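Local coordinates for phenyl-3-pyruvate decarboxylase (Azospirillum brasilense, PDB 2NXW), which catalyses the thiamine diphosphate- and magnesium-dependent decarboxylation of phenylpyruvate and indole-3-pyruvate, the latter yielding indole-3-acetaldehyde in auxin biosynthesis, at residues A[377-382]-A[538-543]; A[396-399]-A[403-406]; A[447-452]-A[492-497]; A[482-487]-A[547-552]. All blocks are in the same frame, centred on the assembly; numbering follows the deposited sequence.

Contact 1 (A[377-382]-A[538-543]); sequences MDIARA and AMIPRG
A single methyl group, Ile379 CD1, carries this contact, meeting Ala538 CB at 4.0 Å and Ile540 CD1 at 4.0 Å. It is a helix-on-sheet contact of the alpha/beta domain that binds the diphosphate: helix 376-388 lies against the parallel sheet where strand 534-539 runs out at its C-terminal end. Ile379 holds CG1 beside its backbone N (chi1 -64°) and continues extended to CD1 (chi2 173°), which carries the long branch to the strand. Ile540 has the same pair of torsions, and the two long branches approach at a slant, touching through their terminal methyls. No polar group takes part across the two segments; the contact is small, apolar and buried.

Further out, Ile379 also packs on Ile472 and Phe474 of the adjacent strand 470-475, and Ile540 shares Phe474 with it. Backbone hydrogen bonds from Ala538 to Leu473 and Asn475 fix the strand beneath the helix. The side chain of Ile540 is about 4 Å from that of Asn476, a magnesium ligand, which places this packing just behind the metal site. Ala538 CB and Ile540 CD1 are themselves 4.9 Å apart, the long side of a triangle of methyl carbons completed by Ile379 CD1.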
loop_
_atom_site.group_PDB
_atom_site.type_symbol
_atom_site.label_atom_id
_atom_site.label_comp_id
_atom_site.label_asym_id
_atom_site.label_seq_id
_atom_site.Cartn_x
_atom_site.Cartn_y
_atom_site.Cartn_z
ATOM N N MET A 377 -2.561 3.993 -45.397
ATOM C CA MET A 377 -3.867 4.124 -46.035
ATOM C C MET A 377 -3.994 3.298 -47.316
ATOM O O MET A 377 -5.106 2.940 -47.715
ATOM C CB MET A 377 -4.198 5.592 -46.318
ATOM C CG MET A 377 -4.379 6.436 -45.058
ATOM S SD MET A 377 -5.464 5.714 -43.799
ATOM C CE MET A 377 -7.069 5.988 -44.523
ATOM N N ASP A 378 -2.870 3.003 -47.959
ATOM C CA ASP A 378 -2.902 2.186 -49.165
ATOM C C ASP A 378 -3.270 0.760 -48.778
ATOM O O ASP A 378 -3.949 0.058 -49.532
ATOM C CB ASP A 378 -1.551 2.202 -49.867
ATOM C CG ASP A 378 -1.195 3.577 -50.386
ATOM O OD1 ASP A 378 -2.062 4.194 -51.038
ATOM O OD2 ASP A 378 -0.057 4.028 -50.144
ATOM N N ILE A 379 -2.818 0.326 -47.605
ATOM C CA ILE A 379 -3.143 -1.019 -47.148
ATOM C C ILE A 379 -4.645 -1.078 -46.859
ATOM O O ILE A 379 -5.310 -2.048 -47.216
ATOM C CB ILE A 379 -2.306 -1.389 -45.907
ATOM C CG1 ILE A 379 -0.824 -1.418 -46.292
ATOM C CG2 ILE A 379 -2.741 -2.767 -45.370
ATOM C CD1 ILE A 379 0.115 -1.598 -45.099
ATOM N N ALA A 380 -5.200 -0.030 -46.253
ATOM C CA ALA A 380 -6.633 -0.006 -45.998
ATOM C C ALA A 380 -7.392 -0.028 -47.334
ATOM O O ALA A 380 -8.377 -0.750 -47.482
ATOM C CB ALA A 380 -7.014 1.238 -45.188
ATOM N N ARG A 381 -6.937 0.751 -48.313
ATOM C CA ARG A 381 -7.618 0.764 -49.605
ATOM C C ARG A 381 -7.542 -0.595 -50.286
ATOM O O ARG A 381 -8.511 -1.022 -50.915
ATOM C CB ARG A 381 -7.027 1.829 -50.541
ATOM C CG ARG A 381 -7.357 3.260 -50.147
ATOM C CD ARG A 381 -6.658 4.259 -51.076
ATOM N NE ARG A 381 -6.354 5.512 -50.387
ATOM C CZ ARG A 381 -7.259 6.419 -50.037
ATOM N NH1 ARG A 381 -8.541 6.234 -50.319
ATOM N NH2 ARG A 381 -6.882 7.507 -49.381
ATOM N N ALA A 382 -6.408 -1.284 -50.157
ATOM C CA ALA A 382 -6.266 -2.590 -50.809
ATOM C C ALA A 382 -7.280 -3.578 -50.255
ATOM O O ALA A 382 -7.948 -4.296 -51.004
ATOM C CB ALA A 382 -4.854 -3.126 -50.621
ATOM N N ALA A 538 4.810 -5.532 -45.732
ATOM C CA ALA A 538 4.683 -4.262 -46.442
ATOM C C ALA A 538 5.683 -3.255 -45.921
ATOM O O ALA A 538 5.589 -2.834 -44.769
ATOM C CB ALA A 538 3.271 -3.716 -46.286
ATOM N N MET A 539 6.642 -2.877 -46.763
ATOM C CA MET A 539 7.643 -1.892 -46.364
ATOM C C MET A 539 6.999 -0.503 -46.413
ATOM O O MET A 539 6.380 -0.123 -47.403
ATOM C CB MET A 539 8.850 -1.959 -47.300
ATOM C CG MET A 539 9.427 -3.371 -47.467
ATOM S SD MET A 539 9.745 -4.218 -45.871
ATOM C CE MET A 539 11.138 -3.247 -45.271
ATOM N N ILE A 540 7.135 0.243 -45.325
ATOM C CA ILE A 540 6.543 1.574 -45.216
ATOM C C ILE A 540 7.606 2.539 -44.706
ATOM O O ILE A 540 8.343 2.208 -43.787
ATOM C CB ILE A 540 5.383 1.556 -44.195
ATOM C CG1 ILE A 540 4.322 0.551 -44.636
ATOM C CG2 ILE A 540 4.775 2.958 -44.034
ATOM C CD1 ILE A 540 3.219 0.327 -43.589
ATOM N N PRO A 541 7.705 3.738 -45.303
ATOM C CA PRO A 541 8.725 4.667 -44.803
ATOM C C PRO A 541 8.378 5.214 -43.412
ATOM O O PRO A 541 7.209 5.270 -43.019
ATOM C CB PRO A 541 8.716 5.801 -45.837
ATOM C CG PRO A 541 8.116 5.190 -47.067
ATOM C CD PRO A 541 7.054 4.257 -46.521
ATOM N N ARG A 542 9.405 5.608 -42.666
ATOM C CA ARG A 542 9.181 6.227 -41.370
ATOM C C ARG A 542 8.528 7.585 -41.633
ATOM O O ARG A 542 8.757 8.204 -42.690
ATOM C CB ARG A 542 10.505 6.429 -40.641
ATOM C CG ARG A 542 11.161 5.134 -40.236
ATOM C CD ARG A 542 12.537 5.388 -39.684
ATOM N NE ARG A 542 13.228 4.146 -39.369
ATOM C CZ ARG A 542 14.547 4.033 -39.276
ATOM N NH1 ARG A 542 15.320 5.098 -39.467
ATOM N NH2 ARG A 542 15.098 2.858 -39.033
ATOM N N GLY A 543 7.709 8.041 -40.695
ATOM C CA GLY A 543 7.054 9.331 -40.855
ATOM C C GLY A 543 5.742 9.280 -41.624
ATOM O O GLY A 543 5.055 10.296 -41.752
#

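Contact 2 (A[396-399]-A[403-406]); sequences IAAD and CLFT
With chi1 at 56°, Cys403 holds SG between its own backbone N and carbonyl carbon, which turns the sulfur onto the backbone of Asp399; in Leu404 CG lies opposite the N (chi1 173°), and the branch brings CD1 round to Ala398 CB. The contact is the short connection from strand to helix in the beta-alpha-beta unit formed by strand 395-398, helix 402-407 and strand 415-416.

The carbonyl oxygen Asp399 O is the common point. Cys403 SG lies 3.3 Å from it, and the helix backbone puts Leu404 CB against it at 3.4 Å. These are packing contacts, and this oxygen, buried here, has no hydrogen-bonding partner in the model. The Asp399 carboxylate is directed elsewhere: OD1 accepts from Gly425 N and OD2 from Gly427 N, which tie the end of the strand to the start of helix 427-437. Cys403 and Ala398 also both pack on Val446 of the neighbouring strand 443-448, and the Cys403 side chain is about 6 Å from the thiamine diphosphate, which sets the connection close to the cofactor. One residue before Asp399, Ala398 CB rests against the helix, 4.2 Å from Leu404 CA and equally far from Leu404 CD1.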
loop_
_atom_site.group_PDB
_atom_site.type_symbol
_atom_site.label_atom_id
_atom_site.label_comp_id
_atom_site.label_asym_id
_atom_site.label_seq_id
_atom_site.Cartn_x
_atom_site.Cartn_y
_atom_site.Cartn_z
ATOM N N ILE A 396 -10.834 -8.995 -38.286
ATOM C CA ILE A 396 -9.461 -8.538 -38.196
ATOM C C ILE A 396 -8.956 -8.570 -36.764
ATOM O O ILE A 396 -9.655 -8.142 -35.842
ATOM C CB ILE A 396 -9.339 -7.081 -38.709
ATOM C CG1 ILE A 396 -9.715 -7.036 -40.188
ATOM C CG2 ILE A 396 -7.915 -6.542 -38.495
ATOM C CD1 ILE A 396 -9.791 -5.614 -40.777
ATOM N N ALA A 397 -7.754 -9.113 -36.589
ATOM C CA ALA A 397 -7.096 -9.116 -35.287
ATOM C C ALA A 397 -5.952 -8.121 -35.477
ATOM O O ALA A 397 -5.166 -8.230 -36.421
ATOM C CB ALA A 397 -6.547 -10.493 -34.955
ATOM N N ALA A 398 -5.864 -7.134 -34.605
ATOM C CA ALA A 398 -4.813 -6.144 -34.739
ATOM C C ALA A 398 -3.987 -6.033 -33.474
ATOM O O ALA A 398 -4.487 -6.224 -32.369
ATOM C CB ALA A 398 -5.427 -4.781 -35.065
ATOM N N ASP A 399 -2.701 -5.746 -33.650
ATOM C CA ASP A 399 -1.812 -5.532 -32.519
ATOM C C ASP A 399 -1.906 -4.036 -32.205
ATOM O O ASP A 399 -2.714 -3.320 -32.807
ATOM C CB ASP A 399 -0.372 -5.898 -32.889
ATOM C CG ASP A 399 0.411 -6.432 -31.699
ATOM O OD1 ASP A 399 0.641 -5.650 -30.750
ATOM O OD2 ASP A 399 0.792 -7.621 -31.711
ATOM N N CYS A 403 -0.879 -0.176 -37.006
ATOM C CA CYS A 403 -1.709 -1.213 -37.614
ATOM C C CYS A 403 -3.156 -1.111 -37.090
ATOM O O CYS A 403 -4.105 -1.300 -37.849
ATOM C CB CYS A 403 -1.135 -2.603 -37.319
ATOM S SG CYS A 403 -0.910 -3.014 -35.564
ATOM N N LEU A 404 -3.317 -0.779 -35.810
ATOM C CA LEU A 404 -4.644 -0.636 -35.206
ATOM C C LEU A 404 -5.338 0.621 -35.735
ATOM O O LEU A 404 -6.518 0.601 -36.063
ATOM C CB LEU A 404 -4.530 -0.542 -33.684
ATOM C CG LEU A 404 -5.841 -0.232 -32.952
ATOM C CD1 LEU A 404 -6.947 -1.201 -33.369
ATOM C CD2 LEU A 404 -5.593 -0.302 -31.463
ATOM N N PHE A 405 -4.601 1.721 -35.803
ATOM C CA PHE A 405 -5.168 2.964 -36.303
ATOM C C PHE A 405 -5.587 2.823 -37.770
ATOM O O PHE A 405 -6.572 3.426 -38.199
ATOM C CB PHE A 405 -4.153 4.098 -36.106
ATOM C CG PHE A 405 -4.006 4.525 -34.674
ATOM C CD1 PHE A 405 -4.634 5.677 -34.207
ATOM C CD2 PHE A 405 -3.274 3.758 -33.776
ATOM C CE1 PHE A 405 -4.537 6.057 -32.866
ATOM C CE2 PHE A 405 -3.172 4.125 -32.426
ATOM C CZ PHE A 405 -3.810 5.285 -31.972
ATOM N N THR A 406 -4.858 2.005 -38.524
ATOM C CA THR A 406 -5.174 1.755 -39.922
ATOM C C THR A 406 -6.402 0.845 -40.018
ATOM O O THR A 406 -7.269 1.045 -40.873
ATOM C CB THR A 406 -4.011 1.069 -40.628
ATOM O OG1 THR A 406 -2.827 1.867 -40.478
ATOM C CG2 THR A 406 -4.312 0.925 -42.111
#

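Contact 3 (A[447-452]-A[492-497]); sequences VGDGAF and NDLDDW. With MG (magnesium ion), chain C; TPP (thiamine diphosphate), chain E.
The magnesium-diphosphate site of the cofactor is built here, with Asp449 as its carboxylate ligand and Leu494 packed against the outer side of that carboxylate. Asp449 OD1 binds the magnesium ion at 2.1 Å, next to the cofactor oxygens O2A and O1B and a water; Asn476 OD1 and Ser478 O complete the six ligands. A chi1 of 54° brings the Asp449 carboxylate to the metal, and chi2 of -51° turns OD1 onto it. Leu494 CD1 packs 3.6 Å from Asp449 OD2, which has polar partners of its own. The same methyl sits 4.2 Å from Gly450 CA.

Gly448, Asp449 and Gly450 are the GDG that opens the thiamine diphosphate-binding motif of this family, which ends in the asparagine pair Asn475 and Asn476. Gly448 occupies the N-cap position of helix 449-455, whose first turn faces the phosphates: Gly450 N donates to cofactor O2A at 2.8 Å with an N-H...O angle of 160°, and Ala451 N donates to O1A at 2.9 Å. The helix N terminus and the metal thus probably share in balancing the diphosphate charge. A side chain at either glycine would run into the cofactor, at O3A for Gly448 and at O7 for Gly450. Beyond the methyl contact, a water lies 2.7 Å from Asp449 OD2 and reaches Asp495 O only weakly, while Trp497, further along the loop, makes a cation-pi contact with Arg463 of the second subunit.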
loop_
_atom_site.group_PDB
_atom_site.type_symbol
_atom_site.label_atom_id
_atom_site.label_comp_id
_atom_site.label_asym_id
_atom_site.label_seq_id
_atom_site.Cartn_x
_atom_site.Cartn_y
_atom_site.Cartn_z
ATOM N N VAL A 447 -0.259 -6.180 -38.045
ATOM C CA VAL A 447 0.729 -6.090 -36.976
ATOM C C VAL A 447 1.962 -5.333 -37.468
ATOM O O VAL A 447 2.342 -5.442 -38.634
ATOM C CB VAL A 447 1.122 -7.551 -36.545
ATOM C CG1 VAL A 447 1.639 -8.336 -37.762
ATOM C CG2 VAL A 447 2.163 -7.543 -35.432
ATOM N N GLY A 448 2.580 -4.572 -36.572
ATOM C CA GLY A 448 3.775 -3.821 -36.933
ATOM C C GLY A 448 5.048 -4.637 -36.764
ATOM O O GLY A 448 5.028 -5.748 -36.233
ATOM N N ASP A 449 6.179 -4.097 -37.212
ATOM C CA ASP A 449 7.435 -4.815 -37.095
ATOM C C ASP A 449 7.892 -5.011 -35.647
ATOM O O ASP A 449 8.399 -6.072 -35.284
ATOM C CB ASP A 449 8.543 -4.137 -37.948
ATOM C CG ASP A 449 8.728 -2.645 -37.654
ATOM O OD1 ASP A 449 7.740 -1.871 -37.660
ATOM O OD2 ASP A 449 9.900 -2.262 -37.461
ATOM N N GLY A 450 7.699 -3.992 -34.819
ATOM C CA GLY A 450 8.085 -4.119 -33.423
ATOM C C GLY A 450 7.289 -5.215 -32.738
ATOM O O GLY A 450 7.850 -6.056 -32.018
ATOM N N ALA A 451 5.980 -5.222 -32.968
ATOM C CA ALA A 451 5.130 -6.245 -32.353
ATOM C C ALA A 451 5.398 -7.639 -32.915
ATOM O O ALA A 451 5.341 -8.626 -32.178
ATOM C CB ALA A 451 3.672 -5.895 -32.527
ATOM N N PHE A 452 5.683 -7.730 -34.210
ATOM C CA PHE A 452 5.951 -9.038 -34.780
ATOM C C PHE A 452 7.208 -9.644 -34.150
ATOM O O PHE A 452 7.281 -10.846 -33.937
ATOM C CB PHE A 452 6.117 -8.941 -36.297
ATOM C CG PHE A 452 6.058 -10.270 -36.989
ATOM C CD1 PHE A 452 4.863 -10.734 -37.529
ATOM C CD2 PHE A 452 7.187 -11.076 -37.061
ATOM C CE1 PHE A 452 4.802 -11.999 -38.138
ATOM C CE2 PHE A 452 7.132 -12.337 -37.659
ATOM C CZ PHE A 452 5.929 -12.793 -38.198
ATOM N N ASN A 492 14.075 4.740 -31.364
ATOM C CA ASN A 492 12.870 4.248 -32.026
ATOM C C ASN A 492 13.181 3.723 -33.422
ATOM O O ASN A 492 12.312 3.154 -34.090
ATOM C CB ASN A 492 11.801 5.340 -32.088
ATOM C CG ASN A 492 11.240 5.675 -30.723
ATOM O OD1 ASN A 492 10.969 6.843 -30.418
ATOM N ND2 ASN A 492 11.052 4.654 -29.894
ATOM N N ASP A 493 14.417 3.932 -33.870
ATOM C CA ASP A 493 14.850 3.420 -35.170
ATOM C C ASP A 493 15.193 1.948 -34.992
ATOM O O ASP A 493 16.083 1.609 -34.211
ATOM C CB ASP A 493 16.127 4.121 -35.653
ATOM C CG ASP A 493 15.910 5.562 -36.032
ATOM O OD1 ASP A 493 14.758 5.977 -36.276
ATOM O OD2 ASP A 493 16.927 6.287 -36.117
ATOM N N LEU A 494 14.512 1.072 -35.724
ATOM C CA LEU A 494 14.799 -0.349 -35.625
ATOM C C LEU A 494 15.589 -0.776 -36.849
ATOM O O LEU A 494 15.698 -0.031 -37.829
ATOM C CB LEU A 494 13.505 -1.167 -35.499
ATOM C CG LEU A 494 12.630 -0.805 -34.284
ATOM C CD1 LEU A 494 11.369 -1.663 -34.262
ATOM C CD2 LEU A 494 13.419 -1.001 -32.985
ATOM N N ASP A 495 16.138 -1.980 -36.781
ATOM C CA ASP A 495 16.949 -2.525 -37.861
ATOM C C ASP A 495 16.041 -3.159 -38.907
ATOM O O ASP A 495 14.819 -3.230 -38.738
ATOM C CB ASP A 495 17.892 -3.585 -37.285
ATOM C CG ASP A 495 19.202 -3.679 -38.023
ATOM O OD1 ASP A 495 19.281 -3.235 -39.188
ATOM O OD2 ASP A 495 20.159 -4.223 -37.430
ATOM N N ASP A 496 16.655 -3.612 -39.990
ATOM C CA ASP A 496 15.943 -4.279 -41.073
ATOM C C ASP A 496 15.876 -5.761 -40.739
ATOM O O ASP A 496 16.901 -6.394 -40.534
ATOM C CB ASP A 496 16.705 -4.073 -42.396
ATOM C CG ASP A 496 16.128 -4.881 -43.551
ATOM O OD1 ASP A 496 14.903 -4.812 -43.771
ATOM O OD2 ASP A 496 16.910 -5.571 -44.246
ATOM N N TRP A 497 14.659 -6.288 -40.598
ATOM C CA TRP A 497 14.454 -7.718 -40.352
ATOM C C TRP A 497 13.706 -8.163 -41.613
ATOM O O TRP A 497 12.733 -7.513 -42.013
ATOM C CB TRP A 497 13.562 -7.961 -39.128
ATOM C CG TRP A 497 14.168 -7.587 -37.805
ATOM C CD1 TRP A 497 14.673 -6.359 -37.441
ATOM C CD2 TRP A 497 14.229 -8.409 -36.631
ATOM N NE1 TRP A 497 15.029 -6.371 -36.108
ATOM C CE2 TRP A 497 14.767 -7.613 -35.587
ATOM C CE3 TRP A 497 13.872 -9.739 -36.357
ATOM C CZ2 TRP A 497 14.956 -8.106 -34.293
ATOM C CZ3 TRP A 497 14.059 -10.232 -35.064
ATOM C CH2 TRP A 497 14.595 -9.410 -34.050
HETATM MG MG MG C . 6.893 -0.231 -36.763
HETATM N "N1'" TPP E . 5.746 -2.994 -24.677
HETATM C "C2'" TPP E . 4.535 -3.572 -24.721
HETATM C CM2 TPP E . 4.390 -5.035 -24.334
HETATM N "N3'" TPP E . 3.457 -2.875 -25.093
HETATM C "C4'" TPP E . 3.532 -1.559 -25.444
HETATM N "N4'" TPP E . 2.390 -0.883 -25.749
HETATM C "C5'" TPP E . 4.811 -0.917 -25.475
HETATM C "C6'" TPP E . 5.917 -1.681 -25.051
HETATM C "C7'" TPP E . 5.003 0.556 -25.905
HETATM N N3 TPP E . 4.702 0.819 -27.386
HETATM C C2 TPP E . 3.515 1.339 -27.710
HETATM S S1 TPP E . 3.586 1.521 -29.453
HETATM C C5 TPP E . 5.221 0.907 -29.678
HETATM C C4 TPP E . 5.629 0.598 -28.384
HETATM C CM4 TPP E . 7.045 0.022 -28.107
HETATM C C6 TPP E . 5.916 0.784 -30.975
HETATM C C7 TPP E . 5.219 -0.290 -31.832
HETATM O O7 TPP E . 6.072 -0.489 -32.930
HETATM P PA TPP E . 5.381 -1.321 -34.087
HETATM O O1A TPP E . 4.857 -2.677 -33.624
HETATM O O2A TPP E . 6.474 -1.479 -35.143
HETATM O O3A TPP E . 4.163 -0.528 -34.739
HETATM P PB TPP E . 4.329 1.047 -35.220
HETATM O O1B TPP E . 5.650 1.232 -35.970
HETATM O O2B TPP E . 3.089 1.284 -36.130
HETATM O O3B TPP E . 4.240 1.977 -34.019
HETATM O O HOH W 1 11.899 -4.068 -37.334
HETATM O O HOH W 2 5.193 -0.811 -37.909
#

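Contact 4 (A[482-487]-A[547-552]); sequences LRTFQP and DTLARF. With TPP (thiamine diphosphate), chain E.
Phe485 and Phe552 meet rim to rim: Phe485 CZ lies 3.8 Å from Phe552 CE2, each atom near the plane of the other ring, and neither ring covers the face of its partner. Phe552 keeps CG opposite its backbone N (chi1 -175°), which carries its ring across from the helix, and its CE2 also lies 4.0 Å from Phe485 CE2. Beside the rings, Thr484 CG2 and Leu549 CD2 make a looser methyl contact at 4.4 Å, while the Thr484 hydroxyl is turned back to Met481 O.

This is sparse packing between two helices, 480-485 and the C-terminal helix 547-558. Phe405, from helix 402-407, meets Phe552 edge-to-face, and Phe485 packs on Leu48 of the second subunit.

Another flank of the first helix belongs to the cofactor pocket. Leu482 lies over a face of the thiazolium ring, with CG 3.8 Å from cofactor C5 and CD1 3.5 Å from the methyl CM4; an alanine here would take away both branches and would probably leave that face of the ring without its apolar cover and freer to shift. Leu482 also packs on Pro43 of the second subunit, which joins it in lining the pocket.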
loop_
_atom_site.group_PDB
_atom_site.type_symbol
_atom_site.label_atom_id
_atom_site.label_comp_id
_atom_site.label_asym_id
_atom_site.label_seq_id
_atom_site.Cartn_x
_atom_site.Cartn_y
_atom_site.Cartn_z
ATOM N N LEU A 482 5.897 5.600 -31.113
ATOM C CA LEU A 482 6.733 6.307 -30.145
ATOM C C LEU A 482 7.466 7.462 -30.826
ATOM O O LEU A 482 7.692 8.509 -30.211
ATOM C CB LEU A 482 7.714 5.341 -29.483
ATOM C CG LEU A 482 7.058 4.152 -28.774
ATOM C CD1 LEU A 482 8.135 3.399 -28.009
ATOM C CD2 LEU A 482 5.973 4.628 -27.821
ATOM N N ARG A 483 7.830 7.290 -32.094
ATOM C CA ARG A 483 8.478 8.375 -32.830
ATOM C C ARG A 483 7.523 9.570 -32.906
ATOM O O ARG A 483 7.944 10.722 -32.784
ATOM C CB ARG A 483 8.838 7.940 -34.262
ATOM C CG ARG A 483 9.564 9.052 -35.074
ATOM C CD ARG A 483 9.763 8.657 -36.528
ATOM N NE ARG A 483 10.392 7.346 -36.602
ATOM C CZ ARG A 483 11.670 7.101 -36.333
ATOM N NH1 ARG A 483 12.491 8.089 -35.998
ATOM N NH2 ARG A 483 12.114 5.850 -36.317
ATOM N N THR A 484 6.231 9.320 -33.092
ATOM C CA THR A 484 5.295 10.437 -33.207
ATOM C C THR A 484 5.213 11.240 -31.920
ATOM O O THR A 484 4.949 12.441 -31.950
ATOM C CB THR A 484 3.866 9.978 -33.596
ATOM O OG1 THR A 484 3.224 9.363 -32.470
ATOM C CG2 THR A 484 3.922 9.002 -34.773
ATOM N N PHE A 485 5.459 10.580 -30.794
ATOM C CA PHE A 485 5.405 11.236 -29.487
ATOM C C PHE A 485 6.716 11.913 -29.100
ATOM O O PHE A 485 6.707 12.927 -28.388
ATOM C CB PHE A 485 5.067 10.218 -28.396
ATOM C CG PHE A 485 3.747 9.521 -28.589
ATOM C CD1 PHE A 485 3.515 8.284 -27.997
ATOM C CD2 PHE A 485 2.736 10.100 -29.357
ATOM C CE1 PHE A 485 2.297 7.628 -28.167
ATOM C CE2 PHE A 485 1.513 9.454 -29.534
ATOM C CZ PHE A 485 1.296 8.215 -28.936
ATOM N N GLN A 486 7.838 11.361 -29.559
ATOM C CA GLN A 486 9.154 11.898 -29.203
ATOM C C GLN A 486 10.093 11.631 -30.375
ATOM O O GLN A 486 10.994 10.799 -30.306
ATOM C CB GLN A 486 9.632 11.201 -27.927
ATOM C CG GLN A 486 10.839 11.822 -27.248
ATOM C CD GLN A 486 11.047 11.211 -25.877
ATOM O OE1 GLN A 486 10.384 11.594 -24.914
ATOM N NE2 GLN A 486 11.936 10.236 -25.792
ATOM N N PRO A 487 9.905 12.381 -31.467
ATOM C CA PRO A 487 10.717 12.214 -32.676
ATOM C C PRO A 487 12.208 12.447 -32.569
ATOM O O PRO A 487 12.967 11.955 -33.399
ATOM C CB PRO A 487 10.042 13.150 -33.678
ATOM C CG PRO A 487 9.482 14.240 -32.795
ATOM C CD PRO A 487 8.939 13.485 -31.610
ATOM N N ASP A 547 -4.368 7.898 -41.479
ATOM C CA ASP A 547 -5.065 9.161 -41.220
ATOM C C ASP A 547 -5.529 9.251 -39.759
ATOM O O ASP A 547 -5.502 10.328 -39.140
ATOM C CB ASP A 547 -6.276 9.313 -42.142
ATOM C CG ASP A 547 -5.893 9.507 -43.603
ATOM O OD1 ASP A 547 -4.701 9.715 -43.917
ATOM O OD2 ASP A 547 -6.809 9.463 -44.447
ATOM N N THR A 548 -5.961 8.129 -39.194
ATOM C CA THR A 548 -6.431 8.149 -37.818
ATOM C C THR A 548 -5.290 8.426 -36.836
ATOM O O THR A 548 -5.472 9.171 -35.868
ATOM C CB THR A 548 -7.151 6.821 -37.479
ATOM O OG1 THR A 548 -8.203 6.616 -38.431
ATOM C CG2 THR A 548 -7.738 6.858 -36.078
ATOM N N LEU A 549 -4.111 7.851 -37.073
ATOM C CA LEU A 549 -3.004 8.123 -36.167
ATOM C C LEU A 549 -2.577 9.577 -36.345
ATOM O O LEU A 549 -2.247 10.242 -35.371
ATOM C CB LEU A 549 -1.820 7.177 -36.425
ATOM C CG LEU A 549 -0.587 7.435 -35.537
ATOM C CD1 LEU A 549 -0.972 7.385 -34.055
ATOM C CD2 LEU A 549 0.483 6.401 -35.847
ATOM N N ALA A 550 -2.620 10.084 -37.573
ATOM C CA ALA A 550 -2.244 11.480 -37.791
ATOM C C ALA A 550 -3.194 12.404 -37.020
ATOM O O ALA A 550 -2.755 13.392 -36.424
ATOM C CB ALA A 550 -2.263 11.809 -39.268
ATOM N N ARG A 551 -4.486 12.086 -37.007
ATOM C CA ARG A 551 -5.435 12.923 -36.272
ATOM C C ARG A 551 -5.190 12.820 -34.768
ATOM O O ARG A 551 -5.339 13.800 -34.032
ATOM C CB ARG A 551 -6.880 12.517 -36.579
ATOM C CG ARG A 551 -7.338 12.860 -37.984
ATOM C CD ARG A 551 -8.862 12.847 -38.081
ATOM N NE ARG A 551 -9.436 11.539 -37.773
ATOM C CZ ARG A 551 -9.482 10.508 -38.614
ATOM N NH1 ARG A 551 -8.990 10.608 -39.843
ATOM N NH2 ARG A 551 -10.024 9.365 -38.216
ATOM N N PHE A 552 -4.817 11.628 -34.317
ATOM C CA PHE A 552 -4.530 11.365 -32.908
ATOM C C PHE A 552 -3.366 12.246 -32.461
ATOM O O PHE A 552 -3.448 12.939 -31.447
ATOM C CB PHE A 552 -4.168 9.886 -32.742
ATOM C CG PHE A 552 -3.953 9.451 -31.317
ATOM C CD1 PHE A 552 -5.033 9.221 -30.468
ATOM C CD2 PHE A 552 -2.669 9.207 -30.843
ATOM C CE1 PHE A 552 -4.838 8.746 -29.167
ATOM C CE2 PHE A 552 -2.461 8.734 -29.543
ATOM C CZ PHE A 552 -3.547 8.501 -28.706
HETATM N "N1'" TPP E . 5.746 -2.994 -24.677
HETATM C "C2'" TPP E . 4.535 -3.572 -24.721
HETATM C CM2 TPP E . 4.390 -5.035 -24.334
HETATM N "N3'" TPP E . 3.457 -2.875 -25.093
HETATM C "C4'" TPP E . 3.532 -1.559 -25.444
HETATM N "N4'" TPP E . 2.390 -0.883 -25.749
HETATM C "C5'" TPP E . 4.811 -0.917 -25.475
HETATM C "C6'" TPP E . 5.917 -1.681 -25.051
HETATM C "C7'" TPP E . 5.003 0.556 -25.905
HETATM N N3 TPP E . 4.702 0.819 -27.386
HETATM C C2 TPP E . 3.515 1.339 -27.710
HETATM S S1 TPP E . 3.586 1.521 -29.453
HETATM C C5 TPP E . 5.221 0.907 -29.678
HETATM C C4 TPP E . 5.629 0.598 -28.384
HETATM C CM4 TPP E . 7.045 0.022 -28.107
HETATM C C6 TPP E . 5.916 0.784 -30.975
HETATM C C7 TPP E . 5.219 -0.290 -31.832
HETATM O O7 TPP E . 6.072 -0.489 -32.930
HETATM P PA TPP E . 5.381 -1.321 -34.087
HETATM O O1A TPP E . 4.857 -2.677 -33.624
HETATM O O2A TPP E . 6.474 -1.479 -35.143
HETATM O O3A TPP E . 4.163 -0.528 -34.739
HETATM P PB TPP E . 4.329 1.047 -35.220
HETATM O O1B TPP E . 5.650 1.232 -35.970
HETATM O O2B TPP E . 3.089 1.284 -36.130
HETATM O O3B TPP E . 4.240 1.977 -34.019
#

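From the N-terminal side, helix 376-388 opens contact 1, which closes only at the end of strand 534-539 some 155 residues later and so encloses both contact 2 and contact 3. Contact 2 is a short local turn onto helix 402-407; contact 3 follows in series, joining the end of strand 443-448 to the loop 492-497. Contact 4 opens within that span, at 482-487, and closes beyond contact 1 on the C-terminal helix, so it crosses contacts 1 and 3. Contacts 1 to 3 reach one parallel sheet, 2 and 3 on adjacent strands. Contacts 3 and 4 share the cofactor and the second subunit, and are joined by the Arg483-Asp493 salt bridge.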